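Local coordinates for protein beta sliding clamp (Pseudomonas aeruginosa, PDB 6AMS) that forms a ring-shaped head-to-tail homodimer around DNA and probably tethers DNA polymerases and other proteins to it, conferring processivity, at residues V194-K199 with F233-V238; E38-S43 with D61-G66; A9-L14 with I78-P83; M1-Q6 with V57-A62. One frame throughout, in Å; residues are numbered along the deposited sequence.

Contact 1 (V194-K199 with F233-V238)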
# COMPACT_ATOMS: atom_id res chain seq x y z
N VAL A 194 27.86 11.37 17.12
CA VAL A 194 27.85 10.83 15.75
C VAL A 194 26.56 11.22 15.05
O VAL A 194 25.53 11.38 15.69
CB VAL A 194 28.02 9.29 15.68
CG1 VAL A 194 29.35 8.88 16.30
CG2 VAL A 194 26.86 8.54 16.34
N ILE A 195 26.63 11.37 13.73
CA ILE A 195 25.49 11.69 12.91
C ILE A 195 25.27 10.49 12.00
O ILE A 195 26.09 10.23 11.12
CB ILE A 195 25.74 12.95 12.07
CG1 ILE A 195 26.14 14.11 12.98
CG2 ILE A 195 24.47 13.28 11.28
CD1 ILE A 195 26.80 15.26 12.25
N VAL A 196 24.22 9.73 12.28
CA VAL A 196 23.90 8.56 11.50
C VAL A 196 22.95 8.98 10.41
O VAL A 196 21.91 9.55 10.69
CB VAL A 196 23.20 7.51 12.37
CG1 VAL A 196 22.90 6.26 11.56
CG2 VAL A 196 24.05 7.17 13.59
N PRO A 197 23.31 8.77 9.14
CA PRO A 197 22.42 9.12 8.04
C PRO A 197 21.02 8.55 8.16
O PRO A 197 20.80 7.43 8.60
CB PRO A 197 23.13 8.53 6.83
CG PRO A 197 24.56 8.36 7.24
CD PRO A 197 24.70 8.78 8.68
N ARG A 198 20.08 9.37 7.74
CA ARG A 198 18.66 9.08 7.77
C ARG A 198 18.23 7.65 7.42
O ARG A 198 17.49 7.03 8.17
CB ARG A 198 17.95 10.06 6.84
CG ARG A 198 16.58 9.59 6.43
CD ARG A 198 15.97 10.47 5.36
NE ARG A 198 14.53 10.28 5.40
CZ ARG A 198 13.72 11.01 6.15
NH1 ARG A 198 14.21 11.99 6.89
NH2 ARG A 198 12.42 10.76 6.14
N LYS A 199 18.69 7.13 6.28
CA LYS A 199 18.28 5.79 5.86
C LYS A 199 18.76 4.72 6.85
O LYS A 199 18.02 3.81 7.19
CB LYS A 199 18.79 5.50 4.45
CG LYS A 199 18.04 4.39 3.75
CD LYS A 199 18.34 4.36 2.26
CE LYS A 199 17.66 3.19 1.58
NZ LYS A 199 18.00 3.12 0.13
N PHE A 233 25.21 -4.72 12.22
CA PHE A 233 24.84 -3.59 11.39
C PHE A 233 25.92 -2.56 11.39
O PHE A 233 26.42 -2.25 12.36
CB PHE A 233 23.54 -3.02 11.95
CG PHE A 233 23.13 -1.68 11.41
CD1 PHE A 233 23.68 -0.53 11.90
CD2 PHE A 233 22.11 -1.56 10.52
CE1 PHE A 233 23.28 0.69 11.44
CE2 PHE A 233 21.69 -0.34 10.07
CZ PHE A 233 22.28 0.79 10.53
N THR A 234 26.29 -2.04 10.25
CA THR A 234 27.30 -1.01 10.17
C THR A 234 26.86 0.09 9.24
O THR A 234 26.40 -0.17 8.14
CB THR A 234 28.66 -1.59 9.71
OG1 THR A 234 29.10 -2.56 10.65
CG2 THR A 234 29.72 -0.50 9.68
N SER A 235 26.97 1.32 9.69
CA SER A 235 26.57 2.48 8.89
C SER A 235 27.73 3.42 8.83
O SER A 235 28.40 3.61 9.82
CB SER A 235 25.34 3.16 9.51
OG SER A 235 25.01 4.30 8.76
N LYS A 236 27.87 4.10 7.72
CA LYS A 236 28.78 5.22 7.59
C LYS A 236 28.08 6.41 8.28
O LYS A 236 26.90 6.47 8.39
CB LYS A 236 29.00 5.61 6.14
CG LYS A 236 30.13 4.90 5.44
CD LYS A 236 30.20 5.36 4.01
CE LYS A 236 31.60 5.18 3.43
NZ LYS A 236 31.92 6.14 2.33
N LEU A 237 28.86 7.35 8.74
CA LEU A 237 28.39 8.53 9.43
C LEU A 237 28.49 9.72 8.52
O LEU A 237 29.24 9.70 7.53
CB LEU A 237 29.26 8.80 10.65
CG LEU A 237 29.35 7.70 11.69
CD1 LEU A 237 30.27 8.15 12.79
CD2 LEU A 237 27.99 7.36 12.24
N VAL A 238 27.74 10.75 8.88
CA VAL A 238 27.71 12.00 8.18
C VAL A 238 28.91 12.80 8.66
O VAL A 238 29.10 13.02 9.85
CB VAL A 238 26.41 12.78 8.44
CG1 VAL A 238 26.41 14.09 7.67
CG2 VAL A 238 25.21 11.93 8.08

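Contact 2 (E38-S43 with D61-G66)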
# COMPACT_ATOMS: atom_id res chain seq x y z
N GLU A 38 32.23 -20.43 6.14
CA GLU A 38 33.46 -20.73 6.92
C GLU A 38 33.10 -21.76 7.96
O GLU A 38 32.27 -21.50 8.84
CB GLU A 38 34.01 -19.48 7.62
CG GLU A 38 34.54 -18.39 6.68
CD GLU A 38 35.01 -17.13 7.41
OE1 GLU A 38 34.75 -17.01 8.63
OE2 GLU A 38 35.65 -16.28 6.76
N GLY A 39 33.70 -22.94 7.87
CA GLY A 39 33.33 -24.03 8.76
C GLY A 39 31.84 -24.29 8.65
O GLY A 39 31.31 -24.42 7.57
N GLN A 40 31.17 -24.34 9.79
CA GLN A 40 29.73 -24.61 9.85
C GLN A 40 28.91 -23.33 10.03
O GLN A 40 27.88 -23.35 10.70
CB GLN A 40 29.47 -25.63 10.96
CG GLN A 40 30.18 -26.95 10.71
CD GLN A 40 29.71 -27.64 9.43
OE1 GLN A 40 30.52 -27.99 8.55
NE2 GLN A 40 28.39 -27.82 9.29
N GLN A 41 29.38 -22.24 9.45
CA GLN A 41 28.67 -20.98 9.55
C GLN A 41 28.45 -20.35 8.20
O GLN A 41 29.34 -20.32 7.36
CB GLN A 41 29.43 -19.99 10.45
CG GLN A 41 28.68 -18.69 10.66
CD GLN A 41 29.41 -17.72 11.55
OE1 GLN A 41 30.33 -17.03 11.12
NE2 GLN A 41 29.00 -17.64 12.81
N LEU A 42 27.24 -19.85 8.00
CA LEU A 42 26.89 -19.17 6.77
C LEU A 42 26.66 -17.71 7.14
O LEU A 42 25.90 -17.41 8.06
CB LEU A 42 25.63 -19.76 6.15
CG LEU A 42 25.01 -18.96 5.01
CD1 LEU A 42 26.01 -18.70 3.89
CD2 LEU A 42 23.76 -19.62 4.48
N SER A 43 27.33 -16.81 6.44
CA SER A 43 27.17 -15.39 6.68
C SER A 43 26.56 -14.78 5.44
O SER A 43 26.97 -15.08 4.33
CB SER A 43 28.50 -14.73 6.99
OG SER A 43 28.90 -14.99 8.32
N ASP A 61 24.49 -29.96 8.59
CA ASP A 61 25.25 -30.96 7.81
C ASP A 61 26.60 -30.42 7.40
O ASP A 61 26.85 -29.22 7.43
CB ASP A 61 24.48 -31.37 6.56
CG ASP A 61 23.17 -32.04 6.87
OD1 ASP A 61 23.12 -32.81 7.85
OD2 ASP A 61 22.20 -31.81 6.13
N ALA A 62 27.48 -31.32 6.98
CA ALA A 62 28.83 -30.91 6.58
C ALA A 62 28.67 -29.94 5.43
O ALA A 62 27.70 -30.01 4.68
CB ALA A 62 29.69 -32.10 6.20
N ALA A 63 29.61 -29.01 5.35
CA ALA A 63 29.54 -27.90 4.40
C ALA A 63 30.90 -27.66 3.83
O ALA A 63 31.88 -27.68 4.54
CB ALA A 63 29.02 -26.64 5.09
N GLU A 64 30.97 -27.46 2.52
CA GLU A 64 32.22 -27.17 1.85
C GLU A 64 32.33 -25.63 1.81
O GLU A 64 31.39 -24.95 1.41
CB GLU A 64 32.18 -27.81 0.47
CG GLU A 64 33.49 -27.84 -0.32
CD GLU A 64 33.26 -28.20 -1.79
OE1 GLU A 64 32.80 -29.32 -2.10
OE2 GLU A 64 33.55 -27.36 -2.65
N PRO A 65 33.48 -25.07 2.22
CA PRO A 65 33.60 -23.61 2.24
C PRO A 65 33.74 -22.91 0.88
O PRO A 65 33.97 -23.53 -0.16
CB PRO A 65 34.87 -23.38 3.09
CG PRO A 65 35.67 -24.61 2.92
CD PRO A 65 34.71 -25.73 2.71
N GLY A 66 33.62 -21.59 0.92
CA GLY A 66 33.76 -20.73 -0.24
C GLY A 66 32.94 -19.49 -0.06
O GLY A 66 32.29 -19.26 1.00

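Contact 3 (A9-L14 with I78-P83)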
# COMPACT_ATOMS: atom_id res chain seq x y z
N ALA A 9 15.52 -21.52 8.09
CA ALA A 9 16.81 -21.09 8.59
C ALA A 9 17.49 -20.10 7.67
O ALA A 9 18.14 -19.18 8.11
CB ALA A 9 17.71 -22.29 8.85
N LEU A 10 17.35 -20.31 6.37
CA LEU A 10 17.94 -19.43 5.40
C LEU A 10 17.11 -18.17 5.17
O LEU A 10 17.65 -17.11 4.93
CB LEU A 10 18.08 -20.18 4.08
CG LEU A 10 18.43 -19.35 2.86
CD1 LEU A 10 19.75 -18.64 3.09
CD2 LEU A 10 18.48 -20.22 1.63
N LEU A 11 15.80 -18.30 5.28
CA LEU A 11 14.90 -17.20 4.99
C LEU A 11 15.02 -16.03 5.97
O LEU A 11 15.01 -14.88 5.57
CB LEU A 11 13.47 -17.70 4.93
CG LEU A 11 12.43 -16.70 4.48
CD1 LEU A 11 12.71 -16.23 3.08
CD2 LEU A 11 11.05 -17.35 4.60
N LYS A 12 15.14 -16.33 7.26
CA LYS A 12 15.21 -15.28 8.27
C LYS A 12 16.35 -14.25 8.02
O LYS A 12 16.07 -13.07 7.85
CB LYS A 12 15.23 -15.91 9.67
CG LYS A 12 15.62 -15.01 10.82
CD LYS A 12 15.42 -15.78 12.13
CE LYS A 12 16.28 -15.27 13.29
NZ LYS A 12 16.82 -16.43 14.06
N PRO A 13 17.63 -14.68 7.99
CA PRO A 13 18.70 -13.73 7.72
C PRO A 13 18.69 -13.19 6.30
O PRO A 13 19.13 -12.06 6.07
CB PRO A 13 19.96 -14.55 7.96
CG PRO A 13 19.54 -15.95 7.68
CD PRO A 13 18.15 -16.03 8.23
N LEU A 14 18.17 -13.97 5.37
CA LEU A 14 18.07 -13.52 3.99
C LEU A 14 17.04 -12.41 3.84
O LEU A 14 17.27 -11.46 3.11
CB LEU A 14 17.78 -14.71 3.09
CG LEU A 14 17.80 -14.54 1.60
CD1 LEU A 14 19.15 -13.97 1.16
CD2 LEU A 14 17.55 -15.91 0.96
N ILE A 78 12.88 -17.05 -4.18
CA ILE A 78 12.94 -18.47 -4.40
C ILE A 78 12.77 -19.19 -3.06
O ILE A 78 11.98 -20.08 -2.94
CB ILE A 78 14.24 -18.89 -5.11
CG1 ILE A 78 14.28 -18.39 -6.53
CG2 ILE A 78 14.37 -20.40 -5.15
CD1 ILE A 78 15.69 -18.34 -7.08
N CYS A 79 13.49 -18.74 -2.05
CA CYS A 79 13.43 -19.34 -0.72
C CYS A 79 12.03 -19.20 -0.08
O CYS A 79 11.52 -20.13 0.55
CB CYS A 79 14.51 -18.71 0.16
SG CYS A 79 14.75 -19.52 1.76
N LYS A 80 11.41 -18.04 -0.26
CA LYS A 80 10.07 -17.74 0.26
C LYS A 80 9.05 -18.70 -0.35
O LYS A 80 8.25 -19.29 0.36
CB LYS A 80 9.70 -16.27 -0.07
CG LYS A 80 8.42 -15.70 0.52
CD LYS A 80 8.34 -15.85 2.04
CE LYS A 80 7.07 -15.19 2.57
NZ LYS A 80 5.82 -16.01 2.39
N SER A 81 9.13 -18.87 -1.67
CA SER A 81 8.13 -19.64 -2.42
C SER A 81 8.23 -21.14 -2.27
O SER A 81 7.36 -21.84 -2.77
CB SER A 81 8.27 -19.32 -3.90
OG SER A 81 9.51 -19.83 -4.39
N LEU A 82 9.27 -21.63 -1.65
CA LEU A 82 9.42 -23.04 -1.44
C LEU A 82 8.51 -23.54 -0.34
O LEU A 82 8.03 -22.79 0.48
CB LEU A 82 10.87 -23.39 -1.14
CG LEU A 82 11.87 -23.24 -2.29
CD1 LEU A 82 13.28 -23.33 -1.80
CD2 LEU A 82 11.60 -24.25 -3.37
N PRO A 83 8.25 -24.82 -0.35
CA PRO A 83 7.40 -25.48 0.61
C PRO A 83 7.97 -25.40 2.00
O PRO A 83 9.12 -25.39 2.21
CB PRO A 83 7.39 -26.90 0.13
CG PRO A 83 7.70 -26.82 -1.29
CD PRO A 83 8.66 -25.74 -1.40

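Contact 4 (M1-Q6 with V57-A62)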
# COMPACT_ATOMS: atom_id res chain seq x y z
N MET A 1 32.09 -24.45 -2.84
CA MET A 1 31.13 -24.04 -1.83
C MET A 1 29.87 -24.88 -1.93
O MET A 1 29.24 -24.92 -2.98
CB MET A 1 30.78 -22.56 -1.99
CG MET A 1 30.01 -21.95 -0.83
SD MET A 1 29.39 -20.29 -1.16
CE MET A 1 27.81 -20.66 -1.89
N HIS A 2 29.51 -25.55 -0.85
CA HIS A 2 28.31 -26.36 -0.86
C HIS A 2 27.77 -26.44 0.54
O HIS A 2 28.53 -26.67 1.48
CB HIS A 2 28.58 -27.75 -1.46
CG HIS A 2 27.50 -28.75 -1.20
ND1 HIS A 2 27.55 -29.65 -0.16
CD2 HIS A 2 26.32 -28.99 -1.83
CE1 HIS A 2 26.45 -30.38 -0.13
NE2 HIS A 2 25.69 -30.00 -1.15
N PHE A 3 26.45 -26.24 0.69
CA PHE A 3 25.79 -26.50 1.95
C PHE A 3 24.34 -26.92 1.79
O PHE A 3 23.75 -26.81 0.71
CB PHE A 3 25.91 -25.30 2.89
CG PHE A 3 25.34 -24.01 2.34
CD1 PHE A 3 26.07 -23.23 1.48
CD2 PHE A 3 24.06 -23.58 2.71
CE1 PHE A 3 25.54 -22.04 0.98
CE2 PHE A 3 23.54 -22.40 2.24
CZ PHE A 3 24.28 -21.62 1.36
N THR A 4 23.78 -27.45 2.88
CA THR A 4 22.36 -27.72 3.01
C THR A 4 21.82 -26.88 4.16
O THR A 4 22.53 -26.60 5.12
CB THR A 4 22.06 -29.19 3.25
OG1 THR A 4 22.76 -29.63 4.41
CG2 THR A 4 22.46 -30.04 2.04
N ILE A 5 20.57 -26.45 4.02
CA ILE A 5 19.94 -25.60 5.02
C ILE A 5 18.42 -25.66 4.89
O ILE A 5 17.88 -25.82 3.81
CB ILE A 5 20.46 -24.15 4.89
CG1 ILE A 5 20.07 -23.30 6.09
CG2 ILE A 5 20.01 -23.53 3.58
CD1 ILE A 5 20.69 -21.92 6.11
N GLN A 6 17.73 -25.55 6.02
CA GLN A 6 16.27 -25.55 6.05
C GLN A 6 15.75 -24.26 5.45
O GLN A 6 16.41 -23.23 5.54
CB GLN A 6 15.77 -25.67 7.48
CG GLN A 6 15.73 -27.08 7.99
CD GLN A 6 14.37 -27.71 7.82
OE1 GLN A 6 13.37 -27.17 8.27
NE2 GLN A 6 14.33 -28.86 7.17
N VAL A 57 23.99 -17.74 10.22
CA VAL A 57 23.19 -18.92 10.48
C VAL A 57 24.12 -20.12 10.64
O VAL A 57 25.12 -20.23 9.94
CB VAL A 57 22.13 -19.14 9.38
CG1 VAL A 57 22.77 -19.16 8.01
CG2 VAL A 57 21.29 -20.38 9.63
N VAL A 58 23.82 -21.01 11.57
CA VAL A 58 24.64 -22.19 11.80
C VAL A 58 24.21 -23.29 10.84
O VAL A 58 23.02 -23.54 10.67
CB VAL A 58 24.52 -22.68 13.26
CG1 VAL A 58 25.22 -24.01 13.45
CG2 VAL A 58 25.09 -21.64 14.20
N LEU A 59 25.17 -23.95 10.21
CA LEU A 59 24.86 -25.03 9.27
C LEU A 59 25.04 -26.34 10.01
O LEU A 59 25.97 -26.46 10.79
CB LEU A 59 25.83 -25.00 8.09
CG LEU A 59 25.83 -23.74 7.21
CD1 LEU A 59 27.00 -23.77 6.25
CD2 LEU A 59 24.51 -23.62 6.47
N GLU A 60 24.16 -27.30 9.77
CA GLU A 60 24.15 -28.55 10.53
C GLU A 60 24.88 -29.66 9.82
O GLU A 60 25.81 -30.22 10.38
CB GLU A 60 22.71 -28.94 10.90
CG GLU A 60 22.29 -28.25 12.21
CD GLU A 60 20.80 -28.01 12.34
OE1 GLU A 60 20.22 -27.57 11.34
OE2 GLU A 60 20.23 -28.25 13.43
N ASP A 61 24.49 -29.96 8.59
CA ASP A 61 25.25 -30.96 7.81
C ASP A 61 26.60 -30.42 7.40
O ASP A 61 26.85 -29.22 7.43
CB ASP A 61 24.48 -31.37 6.56
CG ASP A 61 23.17 -32.04 6.87
OD1 ASP A 61 23.12 -32.81 7.85
OD2 ASP A 61 22.20 -31.81 6.13
N ALA A 62 27.48 -31.32 6.98
CA ALA A 62 28.83 -30.91 6.58
C ALA A 62 28.67 -29.94 5.43
O ALA A 62 27.70 -30.01 4.68
CB ALA A 62 29.69 -32.10 6.20

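Contact 1 (V194-K199 with F233-V238)
Val238 and Ile195 form the apolar centre of this contact, with Pro197 and Leu237 beside them. Within the central domain of the DNA polymerase III beta subunit, strand 192-197 is an outermost strand of one eight-stranded antiparallel sheet, while strand 231-236 runs inside another. The short strand segments lie at 102° to each other, so this is a junction between two sheets and not pairing within one. The chain after Lys236 brings Val238 over Ile195: CB of Val238 lies 3.5 Å from CG2 of Ile195. The CG2 branch of Val238, anti to its carbonyl carbon, turns along the Pro197 ring and comes to 3.2 Å from Pro197 CD, a tight fit. Leu237 packs toward the other end of the strand, its CD1 3.7 Å from CG1 of Val194, and the two side chains cross obliquely. Phe242 extends the apolar patch over Ile195, and Ile201 of helix 198-207 lies against Val196.

Outward from this cluster, one backbone bond ties the segments together. Val238 N donates to Ile195 O at 2.8 Å, and the N-H...O angle of 172° makes it nearly straight. CD2 of Leu237 sits 3.6 Å from the same Ile195 O, giving that oxygen an apolar flank. At the polar edge, the backbone oxygen of Lys236 is gripped within its own segment: Ser235 OG donates to Lys236 O over 2.9 Å, while Pro197 CG approaches that Lys236 O to 3.2 Å.

Contact 2 (E38-S43 with D61-G66)
Gln40 reaches across to Asp61, Ala62 and Ala63 with a side chain bent once, at chi2. From CB, the chain leaves with CG beside the backbone N (chi1 -61°), and the bend at chi2 (-62°) turns the amide toward the loop between strands 51-58 and 66-71. CD of Gln40 comes to 3.8 Å from Asp61 O. Gln40 OE1 takes the Ala62 and Ala63 side, 3.9 Å from Ala62 CA and 4.0 Å from the methyl CB of Ala63. Gln40 NE2 goes the other way and donates to Asp61 O at 2.8 Å. That oxygen lies almost in the amide plane of Gln40, yet the donor stands 49° out of the Asp61 carbonyl plane, so the bond suits the amide better than the carbonyl.

Gln40 is placed by the type II' turn from Glu38 to Gln41, closed by Gln41 N to Glu38 O at 3.0 Å. At the turn, Gly39 O lies 4.0 Å from Ala63 CB. The same NE2 also donates to Leu59 O, and the Asp61 carboxylate has its own partner in Thr4. Two backbone carbonyls as acceptors fit NE2 and not OE1 at this position, so the bonding supports the modelled amide orientation and restrains its rotation in a surface contact.

Contact 3 (A9-L14 with I78-P83)
Side-chain packing between two helices makes this contact: Cys79 of helix 72-81 meets Leu10 and Leu11 of helix 7-18, within the N-terminal domain. No hydrogen bond crosses it. The backbones come nearest at Leu11 and Cys79, whose CA atoms are 6.3 Å apart, a separation that a small side chain such as cysteine can fill. With SG anti to the backbone N (chi1 -171°), the thiol extends to the neighbouring helix. SG of Cys79 lies 3.8 Å from CD2 of Leu10 and 3.9 Å from CB of Leu11, so it spans two successive residues. Leu14, one turn further on, adds a looser touch, its CD2 4.2 Å from Cys79 CB. At the solvent edge, Leu11 CD2 meets the aliphatic CD of Lys80 at 4.0 Å, while NZ of Lys80 extends past the leucine. The first helix is kinked where Pro13 offers no N-H to the preceding turn.

Beyond helix 72-81 lies the dimer interface, where Ile78 packs on Ile273 of the second subunit and Ser81 O is bonded to Arg270 of that subunit. Beneath the pair, Ile88 of strand 87-93 supports both Leu10 and Cys79, and Leu44 of strand 41-47 lies against Leu10 and Leu14.

Contact 4 (M1-Q6 with V57-A62)
Thr4 OG1 donates to Asp61 OD2 over 2.8 Å, the one hydrogen bond between these segments. The carboxylate oxygen uses its anti lone pair. The hydroxyl sits between the backbone N and the carbonyl carbon of Thr4 (chi1 56°), which turns it to the loop, and the two side chains meet at about a right angle.

Below this polar edge the contact is apolar. Leu59 splits its branches: CD1 lies 3.8 Å from Phe3 CB, while CD2 approaches the Phe3 ring at CD2, also 3.8 Å away. Leu59 CD2 stands 4.2 Å from Ile5 CD1. Ile5 and Val57 meet tip to tip, and CD1 of Ile5 is equidistant from both methyls of Val57, at 3.9 Å from CG1 and from CG2. Leu42 of strand 41-47 touches Phe3, Val57 and Leu59, and Leu10 of helix 7-18 lies against Ile5.

Two sheets thus pack together: strand 2-6 borders a four-stranded antiparallel sheet and strand 51-58 belongs to an eight-stranded one. Phe3 and Ile5 pack on Val57 at the end of strand 51-58 and on Leu59 in the loop after it, with helix 7-18 alongside, in the N-terminal domain of the DNA polymerase III beta subunit.

Overall arrangement
Contacts 2, 3 and 4 lie in the N-terminal domain, whereas contact 1 belongs to the central domain, its centre 29 to 33 Å from theirs. Contacts 2 and 4 are continuous: their centres are about 6 Å apart, they share Asp61 and Ala62, and Leu42 packs on Phe3 between them. Contact 3 joins this group from the helical side, about 14 Å from contact 4 between centres, where strand 2-6 runs on into helix 7-18 and Ile5 CD1 lies 3.7 Å from Leu10 N. Although contacts 1 and 4 do not touch, strands 231-236 and 51-58 are neighbours in one sheet, which links the two domains. Among the four, contact 3 reaches the second subunit of the ring.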